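Local structure of quinone oxidoreductase (Coxiella burnetii, 3TQH) at residues L157-A162 and V219-G224; P135-T140 and G163-L168; E290-F295 and G310-K315. The protein binds NADPH and probably uses it to reduce quinones. All blocks are in the same frame, centred on the assembly; numbering follows the deposited sequence.

All three interactions touch NADPH. Interactions 1 and 2, about 11 Å apart between centres, belong to the Rossmann-type fold: interaction 1 pairs strands 155-158 and 216-221 of its six-stranded parallel sheet, and interaction 2 packs helix 135-147 on helix 164-175. Their segments alternate along the chain (135-140, 157-162, 163-168, 219-224). Interaction 3 follows both and joins strands 291-295 and 315-319 of a separate mixed sheet, its centre about 12 Å from interaction 2 and 17 Å from interaction 1. Probable hydrogen bonds A162 O to G314 N and H167 NE2 to E290 N connect them. Residues 157-162, 219-224 and 310-312 line the adenosine end, 163-165 hold the diphosphate, and T136 and T140 lie at the nicotinamide.

Interaction 1. Residues L157-A162 and V219-G224; sequences LIHAGA and VIDLVG. With NDP (NADPH dihydro-nicotinamide-adenine-dinucleotide phosphate), chain B.
L157 and I158 pair in parallel with V219 and I220 in the six-stranded parallel sheet of a Rossmann-type fold, the local chain directions only 15° apart. Two backbone hydrogen bonds flank I158: I220 N donates to L157 O (2.8 Å) and H159 N donates to I220 O (3.1 Å).

The apolar contacts divide between the two faces of the sheet. L157 and V219 lie side by side on one, with L157 CD2 4.2 Å from V219 CG2. On the other, I158 runs alongside I220, and its CG2 branch reaches L222 CD1 at 4.0 Å; helix 164-175 covers this second face through A169 and I170. H159 CD2 comes 3.9 Å from V219 CG1. The ring's ND1 is hydrogen-bonded to T183 and its NE2 to S231, which fixes its rotation.

Beyond the strands, A160 and V223 meet beside the adenine of NADPH. A160 CB touches V223 CG2, and V223 CG2 lies 3.8 Å from N1A of NADPH, while A160 CA approaches N3A.

Polar bonds within 219-224 shape the turn. D221 OD1 accepts V223 N, an Asx turn, and G224 N as well, which extends it to an Asx motif; both donors come from one face of the carboxylate, and OD2 bonds S243. The G224 bond is short and nearly straight, 2.8 Å from N to D221 OD1 and 172° at the hydrogen.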
loop_
_atom_site.group_PDB
_atom_site.type_symbol
_atom_site.label_atom_id
_atom_site.label_comp_id
_atom_site.label_asym_id
_atom_site.label_seq_id
_atom_site.Cartn_x
_atom_site.Cartn_y
_atom_site.Cartn_z
ATOM N N LEU A 157 -10.632 -14.043 -6.401
ATOM C CA LEU A 157 -9.258 -14.308 -6.782
ATOM C C LEU A 157 -8.435 -13.053 -6.496
ATOM O O LEU A 157 -8.690 -12.011 -7.089
ATOM C CB LEU A 157 -9.170 -14.663 -8.275
ATOM C CG LEU A 157 -7.759 -14.765 -8.864
ATOM C CD1 LEU A 157 -6.968 -15.869 -8.170
ATOM C CD2 LEU A 157 -7.795 -14.975 -10.390
ATOM N N ILE A 158 -7.464 -13.165 -5.588
ATOM C CA ILE A 158 -6.559 -12.074 -5.242
ATOM C C ILE A 158 -5.156 -12.434 -5.730
ATOM O O ILE A 158 -4.506 -13.314 -5.172
ATOM C CB ILE A 158 -6.520 -11.839 -3.705
ATOM C CG1 ILE A 158 -7.934 -11.577 -3.163
ATOM C CG2 ILE A 158 -5.594 -10.694 -3.352
ATOM C CD1 ILE A 158 -7.992 -11.225 -1.695
ATOM N N HIS A 159 -4.702 -11.771 -6.788
ATOM C CA HIS A 159 -3.345 -11.971 -7.280
ATOM C C HIS A 159 -2.337 -11.376 -6.303
ATOM O O HIS A 159 -2.633 -10.405 -5.609
ATOM C CB HIS A 159 -3.149 -11.320 -8.651
ATOM C CG HIS A 159 -3.746 -12.094 -9.782
ATOM N ND1 HIS A 159 -3.212 -13.282 -10.230
ATOM C CD2 HIS A 159 -4.814 -11.837 -10.573
ATOM C CE1 HIS A 159 -3.934 -13.732 -11.239
ATOM N NE2 HIS A 159 -4.911 -12.874 -11.468
ATOM N N ALA A 160 -1.139 -11.953 -6.268
ATOM C CA ALA A 160 -0.058 -11.422 -5.446
ATOM C C ALA A 160 -0.463 -11.373 -3.979
ATOM O O ALA A 160 -0.283 -10.357 -3.313
ATOM C CB ALA A 160 0.349 -10.037 -5.935
ATOM N N GLY A 161 -0.997 -12.489 -3.488
ATOM C CA GLY A 161 -1.577 -12.553 -2.151
ATOM C C GLY A 161 -0.609 -12.379 -0.998
ATOM O O GLY A 161 -1.022 -11.993 0.088
ATOM N N ALA A 162 0.672 -12.657 -1.223
ATOM C CA ALA A 162 1.669 -12.644 -0.146
ATOM C C ALA A 162 2.262 -11.259 0.121
ATOM O O ALA A 162 2.979 -11.075 1.100
ATOM C CB ALA A 162 2.791 -13.644 -0.449
ATOM N N VAL A 219 -12.016 -10.444 -9.232
ATOM C CA VAL A 219 -10.577 -10.563 -9.275
ATOM C C VAL A 219 -10.002 -9.276 -8.710
ATOM O O VAL A 219 -10.254 -8.210 -9.259
ATOM C CB VAL A 219 -10.069 -10.735 -10.720
ATOM C CG1 VAL A 219 -8.534 -10.651 -10.767
ATOM C CG2 VAL A 219 -10.595 -12.054 -11.337
ATOM N N ILE A 220 -9.265 -9.371 -7.602
ATOM C CA ILE A 220 -8.476 -8.251 -7.111
ATOM C C ILE A 220 -7.095 -8.394 -7.731
ATOM O O ILE A 220 -6.246 -9.139 -7.233
ATOM C CB ILE A 220 -8.371 -8.209 -5.574
ATOM C CG1 ILE A 220 -9.759 -8.341 -4.918
ATOM C CG2 ILE A 220 -7.707 -6.913 -5.138
ATOM C CD1 ILE A 220 -10.796 -7.342 -5.432
ATOM N N ASP A 221 -6.892 -7.698 -8.845
ATOM C CA ASP A 221 -5.668 -7.827 -9.622
ATOM C C ASP A 221 -4.619 -6.847 -9.100
ATOM O O ASP A 221 -4.707 -5.636 -9.338
ATOM C CB ASP A 221 -5.944 -7.576 -11.106
ATOM C CG ASP A 221 -4.679 -7.399 -11.910
ATOM O OD1 ASP A 221 -3.682 -8.089 -11.605
ATOM O OD2 ASP A 221 -4.670 -6.570 -12.849
ATOM N N LEU A 222 -3.632 -7.378 -8.385
ATOM C CA LEU A 222 -2.567 -6.563 -7.818
ATOM C C LEU A 222 -1.263 -6.665 -8.610
ATOM O O LEU A 222 -0.237 -6.170 -8.160
ATOM C CB LEU A 222 -2.346 -6.951 -6.356
ATOM C CG LEU A 222 -3.563 -6.709 -5.452
ATOM C CD1 LEU A 222 -3.421 -7.467 -4.147
ATOM C CD2 LEU A 222 -3.755 -5.208 -5.203
ATOM N N VAL A 223 -1.310 -7.291 -9.791
ATOM C CA VAL A 223 -0.133 -7.392 -10.680
ATOM C C VAL A 223 -0.301 -6.543 -11.945
ATOM O O VAL A 223 0.630 -5.870 -12.372
ATOM C CB VAL A 223 0.161 -8.858 -11.083
ATOM C CG1 VAL A 223 1.382 -8.934 -12.002
ATOM C CG2 VAL A 223 0.365 -9.711 -9.840
ATOM N N GLY A 224 -1.484 -6.575 -12.540
ATOM C CA GLY A 224 -1.759 -5.795 -13.735
ATOM C C GLY A 224 -1.081 -6.385 -14.960
ATOM O O GLY A 224 -0.648 -7.548 -14.957
HETATM P PA NDP B . 4.222 -5.874 -3.228
HETATM O O1A NDP B . 5.576 -5.538 -3.710
HETATM O O2A NDP B . 4.150 -5.848 -1.755
HETATM O O5B NDP B . 3.798 -7.336 -3.743
HETATM C C5B NDP B . 4.763 -8.370 -3.745
HETATM C C4B NDP B . 4.084 -9.710 -3.980
HETATM O O4B NDP B . 3.778 -9.845 -5.352
HETATM C C3B NDP B . 4.939 -10.917 -3.615
HETATM O O3B NDP B . 4.438 -11.515 -2.438
HETATM C C2B NDP B . 4.847 -11.853 -4.816
HETATM O O2B NDP B . 4.487 -13.170 -4.461
HETATM C C1B NDP B . 3.758 -11.219 -5.664
HETATM N N9A NDP B . 3.935 -11.382 -7.115
HETATM C C8A NDP B . 4.956 -10.882 -7.886
HETATM N N7A NDP B . 4.735 -11.229 -9.170
HETATM C C5A NDP B . 3.590 -11.941 -9.231
HETATM C C6A NDP B . 2.925 -12.531 -10.297
HETATM N N6A NDP B . 3.426 -12.435 -11.517
HETATM N N1A NDP B . 1.753 -13.217 -10.071
HETATM C C2A NDP B . 1.247 -13.306 -8.782
HETATM N N3A NDP B . 1.906 -12.711 -7.720
HETATM C C4A NDP B . 3.069 -12.041 -7.947
HETATM O O3 NDP B . 3.127 -4.895 -3.888
HETATM P PN NDP B . 1.831 -4.260 -3.164
HETATM O O1N NDP B . 2.270 -3.195 -2.238
HETATM O O2N NDP B . 0.913 -5.296 -2.670
HETATM O O5D NDP B . 1.148 -3.549 -4.434
HETATM C C5D NDP B . 0.828 -4.270 -5.608
HETATM C C4D NDP B . 0.592 -3.298 -6.760
HETATM O O4D NDP B . -0.495 -2.443 -6.463
HETATM C C3D NDP B . 1.809 -2.418 -7.007
HETATM O O3D NDP B . 2.066 -2.350 -8.390
HETATM C C2D NDP B . 1.418 -1.072 -6.436
HETATM O O2D NDP B . 2.062 0.006 -7.090
HETATM C C1D NDP B . -0.104 -1.087 -6.616
HETATM N N1N NDP B . -0.860 -0.231 -5.672
HETATM C C2N NDP B . -1.789 0.632 -6.200
HETATM C C3N NDP B . -2.511 1.520 -5.406
HETATM C C7N NDP B . -3.524 2.456 -5.998
HETATM O O7N NDP B . -4.210 3.340 -5.138
HETATM N N7N NDP B . -3.747 2.444 -7.311
HETATM C C4N NDP B . -2.249 1.522 -3.926
HETATM C C5N NDP B . -1.233 0.551 -3.413
HETATM C C6N NDP B . -0.591 -0.284 -4.323
HETATM P P2B NDP B . 5.548 -14.379 -4.551
HETATM O O1X NDP B . 4.964 -15.572 -3.837
HETATM O O2X NDP B . 6.839 -13.987 -3.874
HETATM O O3X NDP B . 5.834 -14.760 -5.978
#

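Interaction 2. Residues P135-T140 and G163-L168; sequences PTAGLT and GGVGHL. With NDP (NADPH dihydro-nicotinamide-adenine-dinucleotide phosphate), chain B.
With CG of L168 anti to the carbonyl carbon (chi1 -69°) and its chain extended beyond, CD1 is laid against the backbone of A137 and G138, 3.5 Å from G138 N. V165 has CG1 anti to its own N (chi1 174°); both its methyls approach A137 O, and CG2 also meets T140 CB at 4.1 Å and lies near O2N of NADPH. Between these two side chains sits A137: its methyl touches L168 CD1 at 3.8 Å and also lies close to the carbonyl oxygen of G164. The small residues A137 and G138 permit a close crossing, the local helix axes passing 8.1 Å apart at -51°.

G164 N donates to O2A of NADPH at 2.8 Å. V165 N donates to O2N of NADPH at 2.9 Å. The two phosphates are thus gripped by successive amides at the start of helix 164-175, as in the glycine-rich turn of Rossmann folds. The helix dipole probably adds to the attraction. T140 OG1 donates to T136 O, which also takes T140 N from the opposite face of its carbonyl plane; this holds T140 OG1 3.2 Å from nicotinamide C4N, the carbon that carries the hydride in NADPH. T136 CG2 approaches the neighbouring C5N.

H167 ND1 donates to G163 O, tying the first turn of its helix together, while NE2 bonds E290 N. P135 and T136 of helix 135-147 rest on I98 of strand 94-98, and V165 at the start of helix 164-175 leans on L222, just past strand 216-221.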
loop_
_atom_site.group_PDB
_atom_site.type_symbol
_atom_site.label_atom_id
_atom_site.label_comp_id
_atom_site.label_asym_id
_atom_site.label_seq_id
_atom_site.Cartn_x
_atom_site.Cartn_y
_atom_site.Cartn_z
ATOM N N PRO A 135 -1.533 2.192 6.548
ATOM C CA PRO A 135 -2.408 3.084 5.771
ATOM C C PRO A 135 -2.576 2.776 4.275
ATOM O O PRO A 135 -3.697 2.523 3.839
ATOM C CB PRO A 135 -1.766 4.459 5.979
ATOM C CG PRO A 135 -1.147 4.362 7.306
ATOM C CD PRO A 135 -0.593 2.973 7.370
ATOM N N THR A 136 -1.494 2.780 3.498
ATOM C CA THR A 136 -1.622 2.550 2.057
ATOM C C THR A 136 -2.117 1.132 1.757
ATOM O O THR A 136 -3.136 0.962 1.089
ATOM C CB THR A 136 -0.306 2.833 1.284
ATOM O OG1 THR A 136 -0.058 4.244 1.264
ATOM C CG2 THR A 136 -0.412 2.329 -0.159
ATOM N N ALA A 137 -1.403 0.130 2.267
ATOM C CA ALA A 137 -1.721 -1.280 1.986
ATOM C C ALA A 137 -3.126 -1.643 2.432
ATOM O O ALA A 137 -3.884 -2.252 1.680
ATOM C CB ALA A 137 -0.711 -2.203 2.653
ATOM N N GLY A 138 -3.469 -1.252 3.654
ATOM C CA GLY A 138 -4.769 -1.567 4.236
ATOM C C GLY A 138 -5.931 -0.870 3.561
ATOM O O GLY A 138 -6.960 -1.495 3.290
ATOM N N LEU A 139 -5.786 0.427 3.310
ATOM C CA LEU A 139 -6.855 1.187 2.669
ATOM C C LEU A 139 -7.071 0.693 1.248
ATOM O O LEU A 139 -8.203 0.672 0.767
ATOM C CB LEU A 139 -6.566 2.690 2.669
ATOM C CG LEU A 139 -6.690 3.421 4.011
ATOM C CD1 LEU A 139 -6.080 4.828 3.923
ATOM C CD2 LEU A 139 -8.148 3.483 4.484
ATOM N N THR A 140 -5.997 0.288 0.575
ATOM C CA THR A 140 -6.116 -0.235 -0.779
ATOM C C THR A 140 -6.838 -1.584 -0.778
ATOM O O THR A 140 -7.791 -1.790 -1.532
ATOM C CB THR A 140 -4.753 -0.376 -1.463
ATOM O OG1 THR A 140 -4.046 0.867 -1.381
ATOM C CG2 THR A 140 -4.935 -0.751 -2.919
ATOM N N GLY A 163 1.952 -10.293 -0.739
ATOM C CA GLY A 163 2.567 -8.966 -0.665
ATOM C C GLY A 163 1.877 -7.984 0.262
ATOM O O GLY A 163 1.018 -8.355 1.063
ATOM N N GLY A 164 2.255 -6.718 0.124
ATOM C CA GLY A 164 1.760 -5.651 0.981
ATOM C C GLY A 164 0.253 -5.593 1.039
ATOM O O GLY A 164 -0.341 -5.818 2.096
ATOM N N VAL A 165 -0.369 -5.308 -0.104
ATOM C CA VAL A 165 -1.827 -5.196 -0.171
ATOM C C VAL A 165 -2.478 -6.563 -0.039
ATOM O O VAL A 165 -3.445 -6.719 0.696
ATOM C CB VAL A 165 -2.289 -4.554 -1.499
ATOM C CG1 VAL A 165 -3.821 -4.588 -1.618
ATOM C CG2 VAL A 165 -1.776 -3.131 -1.606
ATOM N N GLY A 166 -1.928 -7.549 -0.751
ATOM C CA GLY A 166 -2.521 -8.882 -0.860
ATOM C C GLY A 166 -2.819 -9.568 0.461
ATOM O O GLY A 166 -3.945 -10.019 0.688
ATOM N N HIS A 167 -1.819 -9.643 1.339
ATOM C CA HIS A 167 -1.959 -10.402 2.586
ATOM C C HIS A 167 -3.043 -9.825 3.490
ATOM O O HIS A 167 -3.664 -10.565 4.264
ATOM C CB HIS A 167 -0.614 -10.551 3.324
ATOM C CG HIS A 167 -0.244 -9.396 4.207
ATOM N ND1 HIS A 167 0.202 -8.188 3.713
ATOM C CD2 HIS A 167 -0.187 -9.292 5.556
ATOM C CE1 HIS A 167 0.488 -7.382 4.719
ATOM N NE2 HIS A 167 0.261 -8.027 5.849
ATOM N N LEU A 168 -3.279 -8.521 3.369
ATOM C CA LEU A 168 -4.366 -7.864 4.087
ATOM C C LEU A 168 -5.707 -8.162 3.418
ATOM O O LEU A 168 -6.686 -8.486 4.102
ATOM C CB LEU A 168 -4.126 -6.353 4.172
ATOM C CG LEU A 168 -2.955 -5.932 5.073
ATOM C CD1 LEU A 168 -2.736 -4.419 5.053
ATOM C CD2 LEU A 168 -3.172 -6.410 6.505
HETATM P PA NDP B . 4.222 -5.874 -3.228
HETATM O O1A NDP B . 5.576 -5.538 -3.710
HETATM O O2A NDP B . 4.150 -5.848 -1.755
HETATM O O5B NDP B . 3.798 -7.336 -3.743
HETATM C C5B NDP B . 4.763 -8.370 -3.745
HETATM C C4B NDP B . 4.084 -9.710 -3.980
HETATM O O4B NDP B . 3.778 -9.845 -5.352
HETATM C C3B NDP B . 4.939 -10.917 -3.615
HETATM O O3B NDP B . 4.438 -11.515 -2.438
HETATM C C2B NDP B . 4.847 -11.853 -4.816
HETATM O O2B NDP B . 4.487 -13.170 -4.461
HETATM C C1B NDP B . 3.758 -11.219 -5.664
HETATM N N9A NDP B . 3.935 -11.382 -7.115
HETATM C C8A NDP B . 4.956 -10.882 -7.886
HETATM N N7A NDP B . 4.735 -11.229 -9.170
HETATM C C5A NDP B . 3.590 -11.941 -9.231
HETATM C C6A NDP B . 2.925 -12.531 -10.297
HETATM N N6A NDP B . 3.426 -12.435 -11.517
HETATM N N1A NDP B . 1.753 -13.217 -10.071
HETATM C C2A NDP B . 1.247 -13.306 -8.782
HETATM N N3A NDP B . 1.906 -12.711 -7.720
HETATM C C4A NDP B . 3.069 -12.041 -7.947
HETATM O O3 NDP B . 3.127 -4.895 -3.888
HETATM P PN NDP B . 1.831 -4.260 -3.164
HETATM O O1N NDP B . 2.270 -3.195 -2.238
HETATM O O2N NDP B . 0.913 -5.296 -2.670
HETATM O O5D NDP B . 1.148 -3.549 -4.434
HETATM C C5D NDP B . 0.828 -4.270 -5.608
HETATM C C4D NDP B . 0.592 -3.298 -6.760
HETATM O O4D NDP B . -0.495 -2.443 -6.463
HETATM C C3D NDP B . 1.809 -2.418 -7.007
HETATM O O3D NDP B . 2.066 -2.350 -8.390
HETATM C C2D NDP B . 1.418 -1.072 -6.436
HETATM O O2D NDP B . 2.062 0.006 -7.090
HETATM C C1D NDP B . -0.104 -1.087 -6.616
HETATM N N1N NDP B . -0.860 -0.231 -5.672
HETATM C C2N NDP B . -1.789 0.632 -6.200
HETATM C C3N NDP B . -2.511 1.520 -5.406
HETATM C C7N NDP B . -3.524 2.456 -5.998
HETATM O O7N NDP B . -4.210 3.340 -5.138
HETATM N N7N NDP B . -3.747 2.444 -7.311
HETATM C C4N NDP B . -2.249 1.522 -3.926
HETATM C C5N NDP B . -1.233 0.551 -3.413
HETATM C C6N NDP B . -0.591 -0.284 -4.323
HETATM P P2B NDP B . 5.548 -14.379 -4.551
HETATM O O1X NDP B . 4.964 -15.572 -3.837
HETATM O O2X NDP B . 6.839 -13.987 -3.874
HETATM O O3X NDP B . 5.834 -14.760 -5.978
#

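Interaction 3. Residues E290-F295 and G310-K315; sequences EISRIF and GHVRGK. With NDP (NADPH dihydro-nicotinamide-adenine-dinucleotide phosphate), chain B.
E290 and I291 run parallel to G314 and K315, with I291 and K315 forming a beta bridge whose CA atoms stand 4.7 Å apart. The pairing opens a beta-alpha-beta crossover: strand 291-295 leads through helix 300-308 to strand 315-319, its parallel neighbour. Two backbone hydrogen bonds set the register, K315 N to E290 O at 2.8 Å and S292 N to K315 O at 3.0 Å. G314, whose phi is +64°, turns the chain closely past E290, its CA also approaching E290 O in a CA-H...O contact.

S292 adds a side-chain bond. Its OG stands between the backbone N and the carbonyl carbon (chi1 59°), a rotamer that carries the hydroxyl across to R313 O, to which it donates at 2.8 Å, almost in line with the carbonyl. S292 OG also lies near V312 CG1.

E290 sets CG anti to its backbone N (chi1 174°), so that CB and CG both rest against G314 CA; the bend at chi2 then directs the carboxylate, whose OE1 forms a salt bridge with R288. R313 makes a cation-pi contact with F191 of helix 186-195. K315 packs CB against E290 O, then bends at chi2 and chi3 and leads NZ to a hydrogen bond with L45 O. F295, further along the strand, packs on A303 and L306 of the crossover helix.

Residues 310-312 carry this loop to the adenosine end of NADPH. V312 O accepts a hydrogen bond from the ribose hydroxyl O3B of NADPH at 3.2 Å. H311 meets the 2'-phosphate, the group that distinguishes NADPH from NADH, with the edge of its ring: phosphate oxygen O2X lies near the ring plane, 3.1 Å from H311 CD2.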
loop_
_atom_site.group_PDB
_atom_site.type_symbol
_atom_site.label_atom_id
_atom_site.label_comp_id
_atom_site.label_asym_id
_atom_site.label_seq_id
_atom_site.Cartn_x
_atom_site.Cartn_y
_atom_site.Cartn_z
ATOM N N GLU A 290 1.892 -8.211 8.523
ATOM C CA GLU A 290 3.159 -8.907 8.421
ATOM C C GLU A 290 4.245 -7.913 8.052
ATOM O O GLU A 290 4.273 -7.398 6.941
ATOM C CB GLU A 290 3.066 -10.006 7.355
ATOM C CG GLU A 290 4.373 -10.730 7.053
ATOM C CD GLU A 290 4.927 -11.485 8.244
ATOM O OE1 GLU A 290 4.137 -11.886 9.126
ATOM O OE2 GLU A 290 6.161 -11.686 8.288
ATOM N N ILE A 291 5.128 -7.637 9.002
ATOM C CA ILE A 291 6.318 -6.845 8.750
ATOM C C ILE A 291 7.493 -7.818 8.601
ATOM O O ILE A 291 7.969 -8.386 9.583
ATOM C CB ILE A 291 6.562 -5.851 9.895
ATOM C CG1 ILE A 291 5.366 -4.901 10.026
ATOM C CG2 ILE A 291 7.847 -5.063 9.653
ATOM C CD1 ILE A 291 5.338 -4.121 11.327
ATOM N N SER A 292 7.940 -8.028 7.368
ATOM C CA SER A 292 8.979 -9.028 7.106
ATOM C C SER A 292 10.396 -8.507 7.390
ATOM O O SER A 292 11.273 -9.277 7.781
ATOM C CB SER A 292 8.868 -9.581 5.679
ATOM O OG SER A 292 8.983 -8.558 4.710
ATOM N N ARG A 293 10.630 -7.214 7.200
ATOM C CA ARG A 293 11.906 -6.637 7.602
ATOM C C ARG A 293 11.814 -5.168 8.022
ATOM O O ARG A 293 11.055 -4.391 7.459
ATOM C CB ARG A 293 12.965 -6.822 6.509
ATOM C CG ARG A 293 14.295 -6.238 6.929
ATOM C CD ARG A 293 15.508 -6.785 6.226
ATOM N NE ARG A 293 16.640 -5.923 6.575
ATOM C CZ ARG A 293 17.310 -5.966 7.728
ATOM N NH1 ARG A 293 17.030 -6.881 8.657
ATOM N NH2 ARG A 293 18.302 -5.105 7.933
ATOM N N ILE A 294 12.614 -4.818 9.025
ATOM C CA ILE A 294 12.693 -3.476 9.578
ATOM C C ILE A 294 14.044 -2.882 9.211
ATOM O O ILE A 294 15.082 -3.474 9.522
ATOM C CB ILE A 294 12.590 -3.507 11.124
ATOM C CG1 ILE A 294 11.314 -4.233 11.571
ATOM C CG2 ILE A 294 12.643 -2.086 11.689
ATOM C CD1 ILE A 294 11.232 -4.481 13.068
ATOM N N PHE A 295 14.030 -1.709 8.579
ATOM C CA PHE A 295 15.254 -1.030 8.124
ATOM C C PHE A 295 15.492 0.293 8.847
ATOM O O PHE A 295 14.545 0.940 9.294
ATOM C CB PHE A 295 15.154 -0.701 6.629
ATOM C CG PHE A 295 15.197 -1.894 5.728
ATOM C CD1 PHE A 295 16.409 -2.400 5.285
ATOM C CD2 PHE A 295 14.026 -2.487 5.289
ATOM C CE1 PHE A 295 16.456 -3.494 4.437
ATOM C CE2 PHE A 295 14.063 -3.578 4.438
ATOM C CZ PHE A 295 15.281 -4.087 4.015
ATOM N N GLY A 310 9.929 -7.493 -6.364
ATOM C CA GLY A 310 8.530 -7.866 -6.476
ATOM C C GLY A 310 8.179 -9.115 -5.686
ATOM O O GLY A 310 7.121 -9.698 -5.896
ATOM N N HIS A 311 9.048 -9.519 -4.761
ATOM C CA HIS A 311 8.821 -10.735 -3.979
ATOM C C HIS A 311 8.847 -10.516 -2.455
ATOM O O HIS A 311 9.071 -11.443 -1.682
ATOM C CB HIS A 311 9.790 -11.822 -4.441
ATOM C CG HIS A 311 9.487 -12.316 -5.821
ATOM N ND1 HIS A 311 10.313 -12.087 -6.898
ATOM C CD2 HIS A 311 8.408 -12.969 -6.309
ATOM C CE1 HIS A 311 9.770 -12.605 -7.986
ATOM N NE2 HIS A 311 8.614 -13.148 -7.653
ATOM N N VAL A 312 8.568 -9.294 -2.028
ATOM C CA VAL A 312 8.442 -9.017 -0.608
ATOM C C VAL A 312 7.161 -9.659 -0.074
ATOM O O VAL A 312 6.088 -9.497 -0.653
ATOM C CB VAL A 312 8.420 -7.504 -0.316
ATOM C CG1 VAL A 312 8.112 -7.252 1.142
ATOM C CG2 VAL A 312 9.741 -6.886 -0.682
ATOM N N ARG A 313 7.297 -10.411 1.015
ATOM C CA ARG A 313 6.155 -10.933 1.750
ATOM C C ARG A 313 5.776 -9.860 2.758
ATOM O O ARG A 313 6.636 -9.378 3.495
ATOM C CB ARG A 313 6.520 -12.233 2.467
ATOM C CG ARG A 313 5.367 -12.870 3.220
ATOM C CD ARG A 313 5.833 -13.857 4.275
ATOM N NE ARG A 313 6.299 -15.107 3.689
ATOM C CZ ARG A 313 6.387 -16.264 4.344
ATOM N NH1 ARG A 313 6.051 -16.347 5.628
ATOM N NH2 ARG A 313 6.811 -17.352 3.710
ATOM N N GLY A 314 4.505 -9.468 2.774
ATOM C CA GLY A 314 4.035 -8.420 3.686
ATOM C C GLY A 314 4.655 -7.050 3.442
ATOM O O GLY A 314 4.708 -6.574 2.306
ATOM N N LYS A 315 5.136 -6.423 4.515
ATOM C CA LYS A 315 5.578 -5.030 4.470
ATOM C C LYS A 315 7.024 -4.865 4.897
ATOM O O LYS A 315 7.498 -5.560 5.802
ATOM C CB LYS A 315 4.705 -4.171 5.388
ATOM C CG LYS A 315 3.262 -3.981 4.935
ATOM C CD LYS A 315 3.130 -3.216 3.620
ATOM C CE LYS A 315 3.641 -1.779 3.710
ATOM N NZ LYS A 315 3.361 -1.017 2.459
HETATM P PA NDP B . 4.222 -5.874 -3.228
HETATM O O1A NDP B . 5.576 -5.538 -3.710
HETATM O O2A NDP B . 4.150 -5.848 -1.755
HETATM O O5B NDP B . 3.798 -7.336 -3.743
HETATM C C5B NDP B . 4.763 -8.370 -3.745
HETATM C C4B NDP B . 4.084 -9.710 -3.980
HETATM O O4B NDP B . 3.778 -9.845 -5.352
HETATM C C3B NDP B . 4.939 -10.917 -3.615
HETATM O O3B NDP B . 4.438 -11.515 -2.438
HETATM C C2B NDP B . 4.847 -11.853 -4.816
HETATM O O2B NDP B . 4.487 -13.170 -4.461
HETATM C C1B NDP B . 3.758 -11.219 -5.664
HETATM N N9A NDP B . 3.935 -11.382 -7.115
HETATM C C8A NDP B . 4.956 -10.882 -7.886
HETATM N N7A NDP B . 4.735 -11.229 -9.170
HETATM C C5A NDP B . 3.590 -11.941 -9.231
HETATM C C6A NDP B . 2.925 -12.531 -10.297
HETATM N N6A NDP B . 3.426 -12.435 -11.517
HETATM N N1A NDP B . 1.753 -13.217 -10.071
HETATM C C2A NDP B . 1.247 -13.306 -8.782
HETATM N N3A NDP B . 1.906 -12.711 -7.720
HETATM C C4A NDP B . 3.069 -12.041 -7.947
HETATM O O3 NDP B . 3.127 -4.895 -3.888
HETATM P PN NDP B . 1.831 -4.260 -3.164
HETATM O O1N NDP B . 2.270 -3.195 -2.238
HETATM O O2N NDP B . 0.913 -5.296 -2.670
HETATM O O5D NDP B . 1.148 -3.549 -4.434
HETATM C C5D NDP B . 0.828 -4.270 -5.608
HETATM C C4D NDP B . 0.592 -3.298 -6.760
HETATM O O4D NDP B . -0.495 -2.443 -6.463
HETATM C C3D NDP B . 1.809 -2.418 -7.007
HETATM O O3D NDP B . 2.066 -2.350 -8.390
HETATM C C2D NDP B . 1.418 -1.072 -6.436
HETATM O O2D NDP B . 2.062 0.006 -7.090
HETATM C C1D NDP B . -0.104 -1.087 -6.616
HETATM N N1N NDP B . -0.860 -0.231 -5.672
HETATM C C2N NDP B . -1.789 0.632 -6.200
HETATM C C3N NDP B . -2.511 1.520 -5.406
HETATM C C7N NDP B . -3.524 2.456 -5.998
HETATM O O7N NDP B . -4.210 3.340 -5.138
HETATM N N7N NDP B . -3.747 2.444 -7.311
HETATM C C4N NDP B . -2.249 1.522 -3.926
HETATM C C5N NDP B . -1.233 0.551 -3.413
HETATM C C6N NDP B . -0.591 -0.284 -4.323
HETATM P P2B NDP B . 5.548 -14.379 -4.551
HETATM O O1X NDP B . 4.964 -15.572 -3.837
HETATM O O2X NDP B . 6.839 -13.987 -3.874
HETATM O O3X NDP B . 5.834 -14.760 -5.978
#